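Local coordinates for protein iron transport multicopper oxidase FET3 (Saccharomyces cerevisiae, PDB 1ZPU) that oxidizes Fe(2+) to Fe(3+) with copper centres and O2 so that yeast can take up iron with high affinity, and also oxidizes Cu(+), at residues P23-T26 with P32-D35; Q111-M116 with L139-H144; G115-F120 with V193-F198. All coordinates share one frame; numbering follows the deposited sequence.

Contact 1. Residues P23-T26 with P32-D35; sequences PVIT and PWPD. With NAG (2-acetamido-2-deoxy-beta-D-glucopyranose), chain G.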
loop_
_atom_site.group_PDB
_atom_site.type_symbol
_atom_site.label_atom_id
_atom_site.label_comp_id
_atom_site.label_asym_id
_atom_site.label_seq_id
_atom_site.Cartn_x
_atom_site.Cartn_y
_atom_site.Cartn_z
ATOM N N PRO A 23 0.526 -5.241 23.290
ATOM C CA PRO A 23 -0.633 -5.822 22.611
ATOM C C PRO A 23 -0.522 -5.716 21.096
ATOM O O PRO A 23 -0.163 -4.669 20.571
ATOM C CB PRO A 23 -1.828 -4.987 23.122
ATOM C CG PRO A 23 -1.328 -4.251 24.282
ATOM C CD PRO A 23 0.155 -4.057 24.074
ATOM N N VAL A 24 -0.834 -6.807 20.409
ATOM C CA VAL A 24 -0.885 -6.828 18.958
ATOM C C VAL A 24 -2.249 -7.360 18.512
ATOM O O VAL A 24 -2.956 -7.994 19.316
ATOM C CB VAL A 24 0.284 -7.673 18.360
ATOM C CG1 VAL A 24 1.627 -7.083 18.740
ATOM C CG2 VAL A 24 0.221 -9.106 18.828
ATOM N N ILE A 25 -2.626 -7.095 17.254
ATOM C CA ILE A 25 -3.909 -7.588 16.719
ATOM C C ILE A 25 -3.818 -9.046 16.246
ATOM O O ILE A 25 -3.098 -9.367 15.297
ATOM C CB ILE A 25 -4.488 -6.703 15.597
ATOM C CG1 ILE A 25 -4.351 -5.220 15.946
ATOM C CG2 ILE A 25 -5.970 -7.026 15.395
ATOM C CD1 ILE A 25 -5.037 -4.272 14.977
ATOM N N THR A 26 -4.564 -9.917 16.911
ATOM C CA THR A 26 -4.516 -11.335 16.617
ATOM C C THR A 26 -5.596 -11.782 15.639
ATOM O O THR A 26 -6.599 -11.109 15.473
ATOM C CB THR A 26 -4.621 -12.134 17.914
ATOM O OG1 THR A 26 -5.741 -11.668 18.668
ATOM C CG2 THR A 26 -3.357 -11.937 18.733
ATOM N N PRO A 32 1.690 -14.437 14.142
ATOM C CA PRO A 32 1.165 -13.445 13.184
ATOM C C PRO A 32 -0.062 -13.924 12.417
ATOM O O PRO A 32 -0.394 -15.095 12.493
ATOM C CB PRO A 32 2.343 -13.230 12.220
ATOM C CG PRO A 32 3.161 -14.453 12.339
ATOM C CD PRO A 32 2.945 -15.057 13.686
ATOM N N TRP A 33 -0.716 -13.026 11.682
ATOM C CA TRP A 33 -1.826 -13.388 10.795
ATOM C C TRP A 33 -1.384 -14.368 9.704
ATOM O O TRP A 33 -0.209 -14.402 9.346
ATOM C CB TRP A 33 -2.439 -12.125 10.194
ATOM C CG TRP A 33 -3.336 -11.415 11.156
ATOM C CD1 TRP A 33 -2.981 -10.843 12.351
ATOM C CD2 TRP A 33 -4.742 -11.209 11.018
ATOM N NE1 TRP A 33 -4.086 -10.306 12.966
ATOM C CE2 TRP A 33 -5.179 -10.514 12.166
ATOM C CE3 TRP A 33 -5.677 -11.554 10.042
ATOM C CZ2 TRP A 33 -6.520 -10.159 12.364
ATOM C CZ3 TRP A 33 -6.997 -11.202 10.233
ATOM C CH2 TRP A 33 -7.412 -10.510 11.391
ATOM N N PRO A 34 -2.309 -15.189 9.188
ATOM C CA PRO A 34 -1.941 -16.222 8.215
ATOM C C PRO A 34 -1.566 -15.658 6.849
ATOM O O PRO A 34 -1.884 -14.509 6.549
ATOM C CB PRO A 34 -3.230 -17.025 8.072
ATOM C CG PRO A 34 -4.308 -16.048 8.388
ATOM C CD PRO A 34 -3.756 -15.204 9.476
ATOM N N ASP A 35 -0.909 -16.464 6.023
ATOM C CA ASP A 35 -0.736 -16.112 4.620
ATOM C C ASP A 35 -1.656 -16.947 3.752
ATOM O O ASP A 35 -1.839 -18.142 4.001
ATOM C CB ASP A 35 0.709 -16.301 4.173
ATOM C CG ASP A 35 1.707 -15.601 5.093
ATOM O OD1 ASP A 35 1.549 -14.375 5.385
ATOM O OD2 ASP A 35 2.661 -16.303 5.524
HETATM C C1 NAG G . 8.887 -15.799 6.500
HETATM C C2 NAG G . 9.640 -17.127 6.369
HETATM C C3 NAG G . 9.205 -17.871 5.112
HETATM C C4 NAG G . 7.682 -17.979 4.974
HETATM C C5 NAG G . 7.061 -16.616 5.197
HETATM C C6 NAG G . 5.565 -16.818 5.313
HETATM C C7 NAG G . 11.924 -17.554 7.141
HETATM C C8 NAG G . 13.405 -17.464 6.849
HETATM N N2 NAG G . 11.071 -16.900 6.351
HETATM O O3 NAG G . 9.741 -19.164 5.163
HETATM O O4 NAG G . 7.291 -18.334 3.658
HETATM O O5 NAG G . 7.506 -16.069 6.410
HETATM O O6 NAG G . 4.897 -15.585 5.416
HETATM O O7 NAG G . 11.541 -18.225 8.096
#
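Thr26, in strand 22-27, and Trp33, in the loop that follows, come nearest by backbone, their CA atoms 6.7 Å apart, where the chain turns back through a cis peptide bond before Pro32. The indole of Trp33 spans this gap. With CG anti to its own carbonyl carbon and beside the backbone N (chi1 -78°), the ring swings across to the carbonyl groups of the strand. Trp33 NE1 donates to Ile25 O at 2.7 Å; the acceptor lies almost in the ring plane, whereas the N-H arrives well above the carbonyl plane of Ile25 and the bond is moderately bent (N-H...O 145°). Next along the strand, Thr26 O approaches Trp33 CZ2 obliquely at 3.3 Å. The apolar part is thin: Ile25 CG2 stands 4.4 Å from Trp33 CZ2, and the rest of the Ile25 side chain leads away toward Trp11 and Gln111. Met116 and Cys27 also pack against the indole. Replacing Trp33 by a leucine would probably leave Ile25 O without this donor and open a gap beside Met116. The connection runs from an edge strand of one sheet to strand 36-39 at the edge of the other sheet of the first plastocyanin-like domain. A buried indole N-H thus ties this connecting loop to the strand before it, through a main-chain acceptor that does not depend on which side chain the strand carries there.

Contact 2. Residues Q111-M116 with L139-H144; sequences QYEDGM and LSEWYH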
loop_
_atom_site.group_PDB
_atom_site.type_symbol
_atom_site.label_atom_id
_atom_site.label_comp_id
_atom_site.label_asym_id
_atom_site.label_seq_id
_atom_site.Cartn_x
_atom_site.Cartn_y
_atom_site.Cartn_z
ATOM N N GLN A 111 -4.499 0.571 12.319
ATOM C CA GLN A 111 -4.705 -0.845 12.539
ATOM C C GLN A 111 -3.606 -1.776 11.965
ATOM O O GLN A 111 -3.014 -2.538 12.715
ATOM C CB GLN A 111 -6.090 -1.193 12.007
ATOM C CG GLN A 111 -6.768 -2.345 12.660
ATOM C CD GLN A 111 -8.232 -2.049 12.933
ATOM O OE1 GLN A 111 -9.127 -2.589 12.280
ATOM N NE2 GLN A 111 -8.479 -1.169 13.895
ATOM N N TYR A 112 -3.292 -1.733 10.673
ATOM C CA TYR A 112 -2.327 -2.744 10.185
ATOM C C TYR A 112 -0.912 -2.689 10.787
ATOM O O TYR A 112 -0.274 -3.730 10.933
ATOM C CB TYR A 112 -2.312 -2.951 8.663
ATOM C CG TYR A 112 -1.389 -2.091 7.825
ATOM C CD1 TYR A 112 -0.023 -2.386 7.689
ATOM C CD2 TYR A 112 -1.900 -1.020 7.100
ATOM C CE1 TYR A 112 0.804 -1.600 6.878
ATOM C CE2 TYR A 112 -1.101 -0.240 6.301
ATOM C CZ TYR A 112 0.240 -0.526 6.184
ATOM O OH TYR A 112 0.982 0.306 5.369
ATOM N N GLU A 113 -0.423 -1.503 11.146
ATOM C CA GLU A 113 0.820 -1.420 11.926
ATOM C C GLU A 113 0.751 -2.219 13.209
ATOM O O GLU A 113 1.755 -2.720 13.665
ATOM C CB GLU A 113 1.221 0.018 12.267
ATOM C CG GLU A 113 2.165 0.648 11.234
ATOM C CD GLU A 113 3.641 0.294 11.414
ATOM O OE1 GLU A 113 4.031 -0.882 11.627
ATOM O OE2 GLU A 113 4.442 1.231 11.318
ATOM N N ASP A 114 -0.431 -2.343 13.791
ATOM C CA ASP A 114 -0.572 -3.080 15.028
ATOM C C ASP A 114 -0.764 -4.577 14.795
ATOM O O ASP A 114 -1.200 -5.300 15.700
ATOM C CB ASP A 114 -1.686 -2.471 15.892
ATOM C CG ASP A 114 -1.289 -1.106 16.500
ATOM O OD1 ASP A 114 -0.073 -0.781 16.554
ATOM O OD2 ASP A 114 -2.195 -0.355 16.935
ATOM N N GLY A 115 -0.446 -5.042 13.584
ATOM C CA GLY A 115 -0.291 -6.478 13.330
ATOM C C GLY A 115 -1.227 -7.124 12.323
ATOM O O GLY A 115 -0.974 -8.261 11.891
ATOM N N MET A 116 -2.296 -6.420 11.942
ATOM C CA MET A 116 -3.338 -6.998 11.068
ATOM C C MET A 116 -2.939 -6.933 9.592
ATOM O O MET A 116 -3.387 -6.046 8.842
ATOM C CB MET A 116 -4.687 -6.328 11.318
ATOM C CG MET A 116 -5.845 -6.940 10.613
ATOM S SD MET A 116 -7.403 -6.214 11.234
ATOM C CE MET A 116 -8.529 -6.727 9.956
ATOM N N LEU A 139 9.330 -7.598 5.442
ATOM C CA LEU A 139 10.020 -6.513 6.119
ATOM C C LEU A 139 8.999 -5.506 6.657
ATOM O O LEU A 139 7.960 -5.239 6.021
ATOM C CB LEU A 139 10.980 -5.803 5.167
ATOM C CG LEU A 139 11.787 -6.607 4.141
ATOM C CD1 LEU A 139 12.589 -5.677 3.212
ATOM C CD2 LEU A 139 12.706 -7.556 4.839
ATOM N N SER A 140 9.303 -4.942 7.825
ATOM C CA SER A 140 8.449 -3.926 8.437
ATOM C C SER A 140 9.225 -3.133 9.468
ATOM O O SER A 140 10.301 -3.552 9.847
ATOM C CB SER A 140 7.235 -4.585 9.097
ATOM O OG SER A 140 6.426 -3.607 9.710
ATOM N N GLU A 141 8.700 -1.989 9.905
ATOM C CA GLU A 141 9.206 -1.352 11.131
ATOM C C GLU A 141 8.276 -1.732 12.279
ATOM O O GLU A 141 7.165 -2.210 12.036
ATOM C CB GLU A 141 9.323 0.169 10.999
ATOM C CG GLU A 141 7.989 0.936 11.087
ATOM C CD GLU A 141 7.136 0.794 9.835
ATOM O OE1 GLU A 141 7.439 1.496 8.829
ATOM O OE2 GLU A 141 6.172 -0.029 9.866
ATOM N N TRP A 142 8.725 -1.521 13.513
ATOM C CA TRP A 142 7.922 -1.865 14.677
ATOM C C TRP A 142 7.896 -0.729 15.731
ATOM O O TRP A 142 8.937 -0.132 16.055
ATOM C CB TRP A 142 8.434 -3.180 15.267
ATOM C CG TRP A 142 7.562 -3.723 16.321
ATOM C CD1 TRP A 142 7.859 -3.865 17.641
ATOM C CD2 TRP A 142 6.234 -4.193 16.155
ATOM N NE1 TRP A 142 6.794 -4.402 18.320
ATOM C CE2 TRP A 142 5.775 -4.606 17.431
ATOM C CE3 TRP A 142 5.372 -4.294 15.060
ATOM C CZ2 TRP A 142 4.507 -5.118 17.635
ATOM C CZ3 TRP A 142 4.093 -4.810 15.275
ATOM C CH2 TRP A 142 3.683 -5.213 16.553
ATOM N N TYR A 143 6.701 -0.431 16.238
ATOM C CA TYR A 143 6.499 0.571 17.292
ATOM C C TYR A 143 6.225 -0.124 18.599
ATOM O O TYR A 143 5.708 -1.235 18.616
ATOM C CB TYR A 143 5.321 1.501 16.961
ATOM C CG TYR A 143 5.604 2.506 15.860
ATOM C CD1 TYR A 143 5.506 2.146 14.527
ATOM C CD2 TYR A 143 5.973 3.810 16.156
ATOM C CE1 TYR A 143 5.764 3.049 13.511
ATOM C CE2 TYR A 143 6.236 4.733 15.142
ATOM C CZ TYR A 143 6.128 4.335 13.821
ATOM O OH TYR A 143 6.373 5.219 12.797
ATOM N N HIS A 144 6.573 0.537 19.696
ATOM C CA HIS A 144 6.325 0.019 21.038
ATOM C C HIS A 144 5.008 0.489 21.610
ATOM O O HIS A 144 4.542 -0.031 22.611
ATOM C CB HIS A 144 7.448 0.460 21.951
ATOM C CG HIS A 144 8.677 -0.367 21.801
ATOM N ND1 HIS A 144 9.664 -0.419 22.764
ATOM C CD2 HIS A 144 9.054 -1.218 20.819
ATOM C CE1 HIS A 144 10.609 -1.251 22.367
ATOM N NE2 HIS A 144 10.264 -1.744 21.191
#
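The Tyr143 ring presents an edge to the Glu113 carboxylate, with Glu113 OE2 near the ring plane and 3.1 Å from Tyr143 CE1, while the Trp142 indole receives the carbonyl oxygen of the same glutamate obliquely, Glu113 O lying 3.5 Å from Trp142 CZ3. Trp142 ends strand 133-142 of the second plastocyanin-like domain and Tyr143 follows it in the loop; Glu113 sits in a short 3-10 turn of the first, so the contact crosses the boundary between two cupredoxin domains. Trp142 CG lies opposite the backbone N (chi1 -171°), which brings the indole back to the turn although its CB points away from it. Beyond its ring, Tyr143 has its hydroxyl hydrogen-bonded to Pro165 O and to the indole N-H of Trp467.

The carboxylate of Glu141 meets that of Glu113 with the two planes 61° apart and the side chains crossing at about a right angle, each chain bent at chi2; Glu113 OE2 and Glu141 OE2 are 2.6 Å apart. Backbone N-H groups of Gly197, Phe198 and Val199 hold the Glu141 carboxylate, OE2 taking the first and OE1 the other two, which should fix its rotation beside Glu113. One residue earlier on the strand, Ser140 OG donates to Glu141 O at 2.8 Å. Within the turn, backbone bonds run from Asp114 N to Gln111 O and from Gly115 N to Tyr112 O, the latter 3.0 Å long.

Contact 3. Residues G115-F120 with V193-F198; sequences GMKGLF and VNVGGF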
loop_
_atom_site.group_PDB
_atom_site.type_symbol
_atom_site.label_atom_id
_atom_site.label_comp_id
_atom_site.label_asym_id
_atom_site.label_seq_id
_atom_site.Cartn_x
_atom_site.Cartn_y
_atom_site.Cartn_z
ATOM N N GLY A 115 -0.446 -5.042 13.584
ATOM C CA GLY A 115 -0.291 -6.478 13.330
ATOM C C GLY A 115 -1.227 -7.124 12.323
ATOM O O GLY A 115 -0.974 -8.261 11.891
ATOM N N MET A 116 -2.296 -6.420 11.942
ATOM C CA MET A 116 -3.338 -6.998 11.068
ATOM C C MET A 116 -2.939 -6.933 9.592
ATOM O O MET A 116 -3.387 -6.046 8.842
ATOM C CB MET A 116 -4.687 -6.328 11.318
ATOM C CG MET A 116 -5.845 -6.940 10.613
ATOM S SD MET A 116 -7.403 -6.214 11.234
ATOM C CE MET A 116 -8.529 -6.727 9.956
ATOM N N LYS A 117 -2.111 -7.887 9.182
ATOM C CA LYS A 117 -1.527 -7.888 7.847
ATOM C C LYS A 117 -0.877 -9.251 7.587
ATOM O O LYS A 117 -0.438 -9.927 8.514
ATOM C CB LYS A 117 -0.497 -6.767 7.707
ATOM C CG LYS A 117 0.664 -6.878 8.700
ATOM C CD LYS A 117 1.355 -5.536 8.945
ATOM C CE LYS A 117 2.826 -5.700 9.363
ATOM N NZ LYS A 117 3.350 -4.441 9.991
ATOM N N GLY A 118 -0.827 -9.641 6.317
ATOM C CA GLY A 118 -0.413 -10.971 5.911
ATOM C C GLY A 118 -0.222 -11.016 4.411
ATOM O O GLY A 118 -0.687 -10.129 3.696
ATOM N N LEU A 119 0.462 -12.049 3.932
ATOM C CA LEU A 119 0.742 -12.197 2.514
ATOM C C LEU A 119 -0.365 -12.912 1.746
ATOM O O LEU A 119 -1.057 -13.774 2.272
ATOM C CB LEU A 119 2.070 -12.924 2.317
ATOM C CG LEU A 119 3.342 -12.285 2.882
ATOM C CD1 LEU A 119 4.541 -13.024 2.378
ATOM C CD2 LEU A 119 3.469 -10.833 2.504
ATOM N N PHE A 120 -0.506 -12.549 0.480
ATOM C CA PHE A 120 -1.493 -13.142 -0.406
ATOM C C PHE A 120 -0.774 -13.514 -1.695
ATOM O O PHE A 120 -0.430 -12.632 -2.490
ATOM C CB PHE A 120 -2.599 -12.126 -0.687
ATOM C CG PHE A 120 -3.837 -12.720 -1.297
ATOM C CD1 PHE A 120 -3.822 -13.223 -2.599
ATOM C CD2 PHE A 120 -5.035 -12.743 -0.572
ATOM C CE1 PHE A 120 -4.975 -13.772 -3.156
ATOM C CE2 PHE A 120 -6.199 -13.290 -1.122
ATOM C CZ PHE A 120 -6.175 -13.801 -2.414
ATOM N N VAL A 193 8.625 -8.479 0.667
ATOM C CA VAL A 193 7.479 -7.581 0.778
ATOM C C VAL A 193 7.695 -6.593 1.901
ATOM O O VAL A 193 7.986 -6.998 3.035
ATOM C CB VAL A 193 6.172 -8.354 1.079
ATOM C CG1 VAL A 193 4.984 -7.413 1.067
ATOM C CG2 VAL A 193 5.951 -9.498 0.085
ATOM N N ASN A 194 7.553 -5.303 1.614
ATOM C CA ASN A 194 7.530 -4.342 2.711
ATOM C C ASN A 194 6.108 -4.085 3.255
ATOM O O ASN A 194 5.352 -3.285 2.697
ATOM C CB ASN A 194 8.249 -3.051 2.350
ATOM C CG ASN A 194 8.364 -2.141 3.527
ATOM O OD1 ASN A 194 7.671 -2.349 4.541
ATOM N ND2 ASN A 194 9.222 -1.134 3.433
ATOM N N VAL A 195 5.750 -4.787 4.329
ATOM C CA VAL A 195 4.411 -4.672 4.924
ATOM C C VAL A 195 4.392 -3.624 6.040
ATOM O O VAL A 195 3.576 -3.683 6.951
ATOM C CB VAL A 195 3.961 -6.025 5.469
ATOM C CG1 VAL A 195 3.703 -7.012 4.308
ATOM C CG2 VAL A 195 5.024 -6.569 6.393
ATOM N N GLY A 196 5.320 -2.676 5.978
ATOM C CA GLY A 196 5.432 -1.648 7.001
ATOM C C GLY A 196 4.387 -0.563 6.809
ATOM O O GLY A 196 3.668 -0.531 5.801
ATOM N N GLY A 197 4.297 0.325 7.795
ATOM C CA GLY A 197 3.313 1.392 7.761
ATOM C C GLY A 197 3.936 2.739 7.438
ATOM O O GLY A 197 3.237 3.711 7.156
ATOM N N PHE A 198 5.251 2.809 7.471
ATOM C CA PHE A 198 5.909 4.099 7.370
ATOM C C PHE A 198 7.153 4.027 6.494
ATOM O O PHE A 198 7.161 4.486 5.371
ATOM C CB PHE A 198 6.237 4.616 8.791
ATOM C CG PHE A 198 6.970 5.931 8.841
ATOM C CD1 PHE A 198 6.935 6.835 7.783
ATOM C CD2 PHE A 198 7.657 6.292 9.995
ATOM C CE1 PHE A 198 7.602 8.071 7.867
ATOM C CE2 PHE A 198 8.337 7.531 10.079
ATOM C CZ PHE A 198 8.303 8.407 9.016
#
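Apolar contact between Leu119 and Val193 joins strand 117-123 of the first plastocyanin-like domain to strand 187-194 of the second. The two side chains meet tip to tip, Leu119 CD2 lying 3.7 Å from Val193 CG2, and the same methyl is 4.2 Å from Val195 CG1. Two residues earlier, the aliphatic part of Lys117 crosses Val195 obliquely, with Lys117 CE 3.8 Å from Val195 CG2. Trp103 and Ser138 add to the packing around Leu119 and Val195.

The polar part rests on Lys117. Its CG lies between the backbone N and the carbonyl carbon (chi1 60°), and the extended chain beyond carries NZ to Val195 O, a weak hydrogen bond of 3.1 Å. NZ also bonds Ser140 OG and forms a long, weak ion pair with Glu113.

Within 193-198, Asn194 OD1 accepts from Gly196 N at 2.8 Å in an Asx turn, which bends the chain just after the strand.

The side chain of Lys117 is about 4 Å from that of the type 3 copper ligand His105. A buried ammonium group so placed probably relies on several polar partners, two of them weak, while the methyl groups of Leu119, Val193 and Val195 pack beside it.

All three contacts are buried, but they differ in depth and in what they join. Contact 1 lies farthest from the centre of the chain and stays within the first domain. Contacts 2 and 3 bridge the first and second domains, share Gly115 and Met116, and both reach the sheet in which strands 133-142 and 187-194 are neighbours; Leu139 O, two residues before Glu141, is bonded to Val195 N. Contact 1 relies on an indole N-H, contact 2 on carboxylates among aromatic rings, and contact 3, closest to the chain centre, on methyl groups with one lysine. Backbone bonding of Ile25 to Asp114, and Asp35 OD1 to Leu119 N, join contact 1 to the others.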